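SusD superfamily protein (PDB 3HDX) probably binds polysaccharide at the outer membrane of Bacteroides thetaiotaomicron, as a SusD-family protein of carbohydrate metabolism. Local coordinates at residues K160-Y174 with L193-C207. Residues are numbered along the deposited sequence; the frame is centred on the assembly and turned at random. Where two conformers were deposited one is given.
Sequences KAELLTAIEDLPYQY and LFNKLSAYSVLAHIC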
# COMPACT_ATOMS: atom_id res chain seq x y z
N LYS A 160 -2.70 -13.73 -8.55
CA LYS A 160 -3.95 -13.37 -9.24
C LYS A 160 -4.99 -14.49 -9.11
O LYS A 160 -6.14 -14.23 -8.78
CB LYS A 160 -3.72 -13.04 -10.73
CG LYS A 160 -3.06 -11.67 -11.00
CD LYS A 160 -2.93 -11.34 -12.49
CE LYS A 160 -1.90 -12.25 -13.18
NZ LYS A 160 -1.73 -12.04 -14.67
N ALA A 161 -4.56 -15.73 -9.33
CA ALA A 161 -5.48 -16.87 -9.26
C ALA A 161 -5.99 -17.07 -7.84
O ALA A 161 -7.18 -17.33 -7.62
CB ALA A 161 -4.83 -18.15 -9.82
N GLU A 162 -5.10 -16.88 -6.87
CA GLU A 162 -5.49 -16.98 -5.48
C GLU A 162 -6.51 -15.93 -5.08
O GLU A 162 -7.46 -16.23 -4.36
CB GLU A 162 -4.27 -16.87 -4.55
CG GLU A 162 -3.31 -18.04 -4.66
CD GLU A 162 -3.83 -19.25 -3.95
OE1 GLU A 162 -4.18 -19.17 -2.74
OE2 GLU A 162 -3.89 -20.31 -4.64
N LEU A 163 -6.31 -14.69 -5.56
CA LEU A 163 -7.23 -13.59 -5.24
C LEU A 163 -8.60 -13.84 -5.87
O LEU A 163 -9.65 -13.62 -5.24
CB LEU A 163 -6.66 -12.24 -5.69
CG LEU A 163 -5.54 -11.74 -4.77
CD1 LEU A 163 -4.60 -10.76 -5.51
CD2 LEU A 163 -6.07 -11.12 -3.44
N LEU A 164 -8.61 -14.28 -7.13
CA LEU A 164 -9.91 -14.59 -7.81
C LEU A 164 -10.66 -15.70 -7.07
O LEU A 164 -11.89 -15.64 -6.90
CB LEU A 164 -9.70 -14.89 -9.30
CG LEU A 164 -9.41 -13.64 -10.11
CD1 LEU A 164 -8.83 -14.03 -11.44
CD2 LEU A 164 -10.69 -12.78 -10.31
N THR A 165 -9.93 -16.71 -6.58
CA THR A 165 -10.54 -17.79 -5.75
C THR A 165 -11.07 -17.21 -4.43
O THR A 165 -12.25 -17.45 -4.07
CB THR A 165 -9.55 -18.93 -5.52
OG1 THR A 165 -9.27 -19.54 -6.77
CG2 THR A 165 -10.07 -19.97 -4.55
N ALA A 166 -10.26 -16.37 -3.78
CA ALA A 166 -10.69 -15.75 -2.48
C ALA A 166 -11.97 -14.91 -2.65
O ALA A 166 -12.85 -14.95 -1.80
CB ALA A 166 -9.59 -14.88 -1.88
N ILE A 167 -12.06 -14.19 -3.77
CA ILE A 167 -13.20 -13.29 -4.08
C ILE A 167 -14.53 -14.06 -4.07
O ILE A 167 -15.55 -13.51 -3.72
CB ILE A 167 -12.94 -12.54 -5.43
CG1 ILE A 167 -11.97 -11.38 -5.14
CG2 ILE A 167 -14.27 -12.07 -6.11
CD1 ILE A 167 -11.30 -10.77 -6.40
N GLU A 168 -14.51 -15.34 -4.46
CA GLU A 168 -15.75 -16.13 -4.45
C GLU A 168 -16.37 -16.21 -3.04
O GLU A 168 -17.61 -16.29 -2.91
CB GLU A 168 -15.54 -17.49 -5.12
CG GLU A 168 -15.31 -17.32 -6.61
CD GLU A 168 -16.50 -16.61 -7.27
OE1 GLU A 168 -17.58 -17.25 -7.37
OE2 GLU A 168 -16.38 -15.39 -7.65
N ASP A 169 -15.54 -16.17 -2.00
CA ASP A 169 -15.98 -16.26 -0.60
C ASP A 169 -15.86 -15.01 0.25
O ASP A 169 -16.44 -14.97 1.34
CB ASP A 169 -15.30 -17.44 0.10
CG ASP A 169 -15.72 -18.78 -0.45
OD1 ASP A 169 -16.92 -18.95 -0.72
OD2 ASP A 169 -14.87 -19.69 -0.56
N LEU A 170 -15.15 -13.97 -0.21
CA LEU A 170 -15.03 -12.74 0.56
C LEU A 170 -16.30 -11.92 0.41
O LEU A 170 -16.70 -11.64 -0.72
CB LEU A 170 -13.86 -11.86 0.09
CG LEU A 170 -12.45 -12.36 0.37
CD1 LEU A 170 -11.45 -11.59 -0.57
CD2 LEU A 170 -12.12 -12.25 1.87
N PRO A 171 -16.93 -11.57 1.54
CA PRO A 171 -18.09 -10.70 1.47
C PRO A 171 -17.67 -9.22 1.37
O PRO A 171 -16.49 -8.87 1.51
CB PRO A 171 -18.80 -10.99 2.79
CG PRO A 171 -17.64 -11.11 3.76
CD PRO A 171 -16.55 -11.83 2.95
N TYR A 172 -18.63 -8.37 1.05
CA TYR A 172 -18.45 -6.91 1.11
C TYR A 172 -18.36 -6.47 2.59
O TYR A 172 -17.49 -5.67 2.94
CB TYR A 172 -19.55 -6.17 0.39
CG TYR A 172 -19.52 -6.40 -1.09
CD1 TYR A 172 -18.47 -5.90 -1.85
CD2 TYR A 172 -20.55 -7.05 -1.77
CE1 TYR A 172 -18.42 -6.07 -3.21
CE2 TYR A 172 -20.50 -7.21 -3.14
CZ TYR A 172 -19.43 -6.71 -3.87
OH TYR A 172 -19.37 -6.87 -5.25
N GLN A 173 -19.29 -6.99 3.42
CA GLN A 173 -19.32 -6.71 4.87
C GLN A 173 -19.50 -8.02 5.61
O GLN A 173 -20.11 -8.97 5.08
CB GLN A 173 -20.41 -5.70 5.21
CG GLN A 173 -20.11 -4.35 4.60
CD GLN A 173 -20.95 -3.23 5.13
OE1 GLN A 173 -21.13 -3.09 6.32
NE2 GLN A 173 -21.41 -2.37 4.24
N TYR A 174 -19.01 -8.05 6.85
CA TYR A 174 -18.99 -9.27 7.67
C TYR A 174 -20.06 -9.26 8.76
O TYR A 174 -20.06 -8.39 9.60
CB TYR A 174 -17.63 -9.42 8.32
CG TYR A 174 -16.54 -9.81 7.34
CD1 TYR A 174 -15.82 -8.87 6.63
CD2 TYR A 174 -16.23 -11.17 7.15
CE1 TYR A 174 -14.82 -9.28 5.72
CE2 TYR A 174 -15.25 -11.57 6.26
CZ TYR A 174 -14.54 -10.60 5.55
OH TYR A 174 -13.57 -11.04 4.68
N LEU A 193 -11.30 -5.67 8.41
CA LEU A 193 -11.11 -6.93 7.68
C LEU A 193 -11.00 -6.75 6.15
O LEU A 193 -11.62 -5.84 5.59
CB LEU A 193 -12.27 -7.88 7.98
CG LEU A 193 -12.42 -8.23 9.48
CD1 LEU A 193 -13.66 -9.09 9.63
CD2 LEU A 193 -11.18 -8.92 10.10
N PHE A 194 -10.20 -7.62 5.52
CA PHE A 194 -10.02 -7.68 4.09
C PHE A 194 -11.40 -8.07 3.49
O PHE A 194 -11.96 -9.11 3.86
CB PHE A 194 -8.96 -8.74 3.82
CG PHE A 194 -8.26 -8.62 2.53
CD1 PHE A 194 -8.79 -9.16 1.39
CD2 PHE A 194 -6.97 -8.07 2.47
CE1 PHE A 194 -8.14 -9.06 0.20
CE2 PHE A 194 -6.30 -8.00 1.25
CZ PHE A 194 -6.90 -8.53 0.13
N ASN A 195 -11.95 -7.23 2.62
CA ASN A 195 -13.25 -7.49 2.02
C ASN A 195 -13.10 -7.80 0.54
O ASN A 195 -11.98 -7.81 -0.01
CB ASN A 195 -14.19 -6.30 2.32
CG ASN A 195 -13.73 -4.99 1.65
OD1 ASN A 195 -13.61 -4.94 0.43
ND2 ASN A 195 -13.50 -3.95 2.46
N LYS A 196 -14.21 -8.07 -0.12
CA LYS A 196 -14.16 -8.47 -1.53
C LYS A 196 -13.44 -7.41 -2.38
O LYS A 196 -12.65 -7.76 -3.29
CB LYS A 196 -15.54 -8.72 -2.09
CG LYS A 196 -15.57 -9.49 -3.40
CD LYS A 196 -16.95 -9.49 -4.08
CE LYS A 196 -18.08 -10.19 -3.34
NZ LYS A 196 -17.77 -11.66 -3.17
N LEU A 197 -13.73 -6.13 -2.12
CA LEU A 197 -13.09 -5.04 -2.88
C LEU A 197 -11.61 -4.88 -2.55
O LEU A 197 -10.81 -4.49 -3.43
CB LEU A 197 -13.86 -3.73 -2.79
CG LEU A 197 -15.30 -3.81 -3.31
CD1 LEU A 197 -15.97 -2.38 -3.32
CD2 LEU A 197 -15.35 -4.48 -4.74
N SER A 198 -11.22 -5.20 -1.31
CA SER A 198 -9.79 -5.24 -0.96
C SER A 198 -9.07 -6.19 -1.95
O SER A 198 -8.03 -5.85 -2.53
CB SER A 198 -9.59 -5.77 0.47
OG SER A 198 -10.41 -5.10 1.41
N ALA A 199 -9.64 -7.37 -2.16
CA ALA A 199 -9.03 -8.36 -3.10
C ALA A 199 -8.98 -7.82 -4.52
O ALA A 199 -7.97 -7.94 -5.22
CB ALA A 199 -9.76 -9.71 -3.04
N TYR A 200 -10.10 -7.24 -4.97
CA TYR A 200 -10.11 -6.60 -6.31
C TYR A 200 -9.05 -5.51 -6.45
O TYR A 200 -8.49 -5.35 -7.54
CB TYR A 200 -11.49 -6.08 -6.70
CG TYR A 200 -12.44 -7.12 -7.26
CD1 TYR A 200 -12.24 -7.66 -8.51
CD2 TYR A 200 -13.53 -7.57 -6.53
CE1 TYR A 200 -13.11 -8.60 -9.05
CE2 TYR A 200 -14.44 -8.49 -7.07
CZ TYR A 200 -14.22 -9.02 -8.31
OH TYR A 200 -15.06 -9.94 -8.86
N SER A 201 -8.78 -4.78 -5.38
CA SER A 201 -7.79 -3.70 -5.42
C SER A 201 -6.39 -4.25 -5.64
O SER A 201 -5.60 -3.65 -6.38
CB SER A 201 -7.84 -2.79 -4.17
OG SER A 201 -7.21 -3.35 -3.03
N VAL A 202 -6.10 -5.40 -5.02
CA VAL A 202 -4.80 -6.06 -5.22
C VAL A 202 -4.73 -6.51 -6.68
O VAL A 202 -3.68 -6.36 -7.31
CB VAL A 202 -4.52 -7.18 -4.17
CG1 VAL A 202 -3.12 -7.77 -4.40
CG2 VAL A 202 -4.67 -6.64 -2.76
N LEU A 203 -5.79 -7.16 -7.19
CA LEU A 203 -5.83 -7.56 -8.62
C LEU A 203 -5.57 -6.39 -9.54
O LEU A 203 -4.75 -6.48 -10.45
CB LEU A 203 -7.17 -8.24 -8.99
CG LEU A 203 -7.35 -9.68 -8.52
CD1 LEU A 203 -8.79 -10.08 -8.81
CD2 LEU A 203 -6.41 -10.59 -9.29
N ALA A 204 -6.27 -5.28 -9.30
CA ALA A 204 -6.10 -4.10 -10.15
C ALA A 204 -4.63 -3.65 -10.20
O ALA A 204 -4.10 -3.36 -11.26
CB ALA A 204 -7.01 -2.93 -9.68
N HIS A 205 -4.02 -3.58 -9.02
CA HIS A 205 -2.62 -3.18 -8.92
C HIS A 205 -1.63 -4.19 -9.48
O HIS A 205 -0.59 -3.79 -10.02
CB HIS A 205 -2.29 -2.68 -7.52
CG HIS A 205 -2.68 -1.25 -7.31
ND1 HIS A 205 -2.04 -0.23 -7.98
CD2 HIS A 205 -3.60 -0.67 -6.49
CE1 HIS A 205 -2.57 0.92 -7.60
NE2 HIS A 205 -3.53 0.68 -6.71
N ILE A 206 -1.86 -5.49 -9.27
CA ILE A 206 -0.99 -6.50 -9.88
C ILE A 206 -1.03 -6.30 -11.39
O ILE A 206 0.01 -6.23 -12.06
CB ILE A 206 -1.45 -7.95 -9.58
CG1 ILE A 206 -1.22 -8.29 -8.10
CG2 ILE A 206 -0.69 -8.94 -10.49
CD1 ILE A 206 -1.99 -9.56 -7.58
N CYS A 207 -2.25 -6.17 -11.93
CA CYS A 207 -2.39 -6.00 -13.38
C CYS A 207 -1.69 -4.75 -13.88
O CYS A 207 -1.00 -4.79 -14.89
CB CYS A 207 -3.87 -6.06 -13.80
SG CYS A 207 -4.64 -7.67 -13.50
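Leu163 and Ile167 pack as knobs into holes of helix 196-209, forming an antiparallel helical hairpin with helix 152-169. The short helix segments run at 164° to each other, 9.1 Å apart at their closest. This helix pairing is consistent with the TPR-like part of the SusD fold. The tight part centres on Ala199. Ala199 CB lies 3.5 Å from Ile167 CG1, closer than usual for two carbons, and Leu170 CD1 touches the same methyl. The Leu163 side chain crosses that of Val202 at about a right angle and meets that of Ile206 tip to tip. Helix 104-129 closes this side, with Ala119 against Leu163. Ile167 CD1 sits squarely over the Tyr200 ring, 3.6 Å from its centroid, a CH-pi contact. The other margin is looser and more exposed. There Leu164, largely in solvent, only brushes Leu203 with its CD2. At the end away from the loops, Lys160 lays its CG against Ile206 CG2, while its NZ hydrogen-bonds Gln210 OE1 outside the pair.

At the C-terminal end of helix 152-169 and in the chain after it, polar bonds take over. Lys196 starts with CG anti to the backbone N (chi1 -165°), then bends at both chi3 and chi4. This curls Lys196 NZ back to two backbone carbonyls, Ile167 O at 2.9 Å and Leu170 O at 2.7 Å. Its CE lies over one face of the Tyr172 ring. A methionine here has no NZ to give, and both carbonyls would probably lose their shared donor, leaving the turn less firmly held. Lys196 N also bonds Pro171 O. Asn195 and Ser198 form a capping box at the start of helix 196-209. The Tyr174 ring lies between Pro171 CG and Leu193 CD1, and Tyr174 OH donates to Phe194 O at 2.6 Å, nearly in line with the C=O bond.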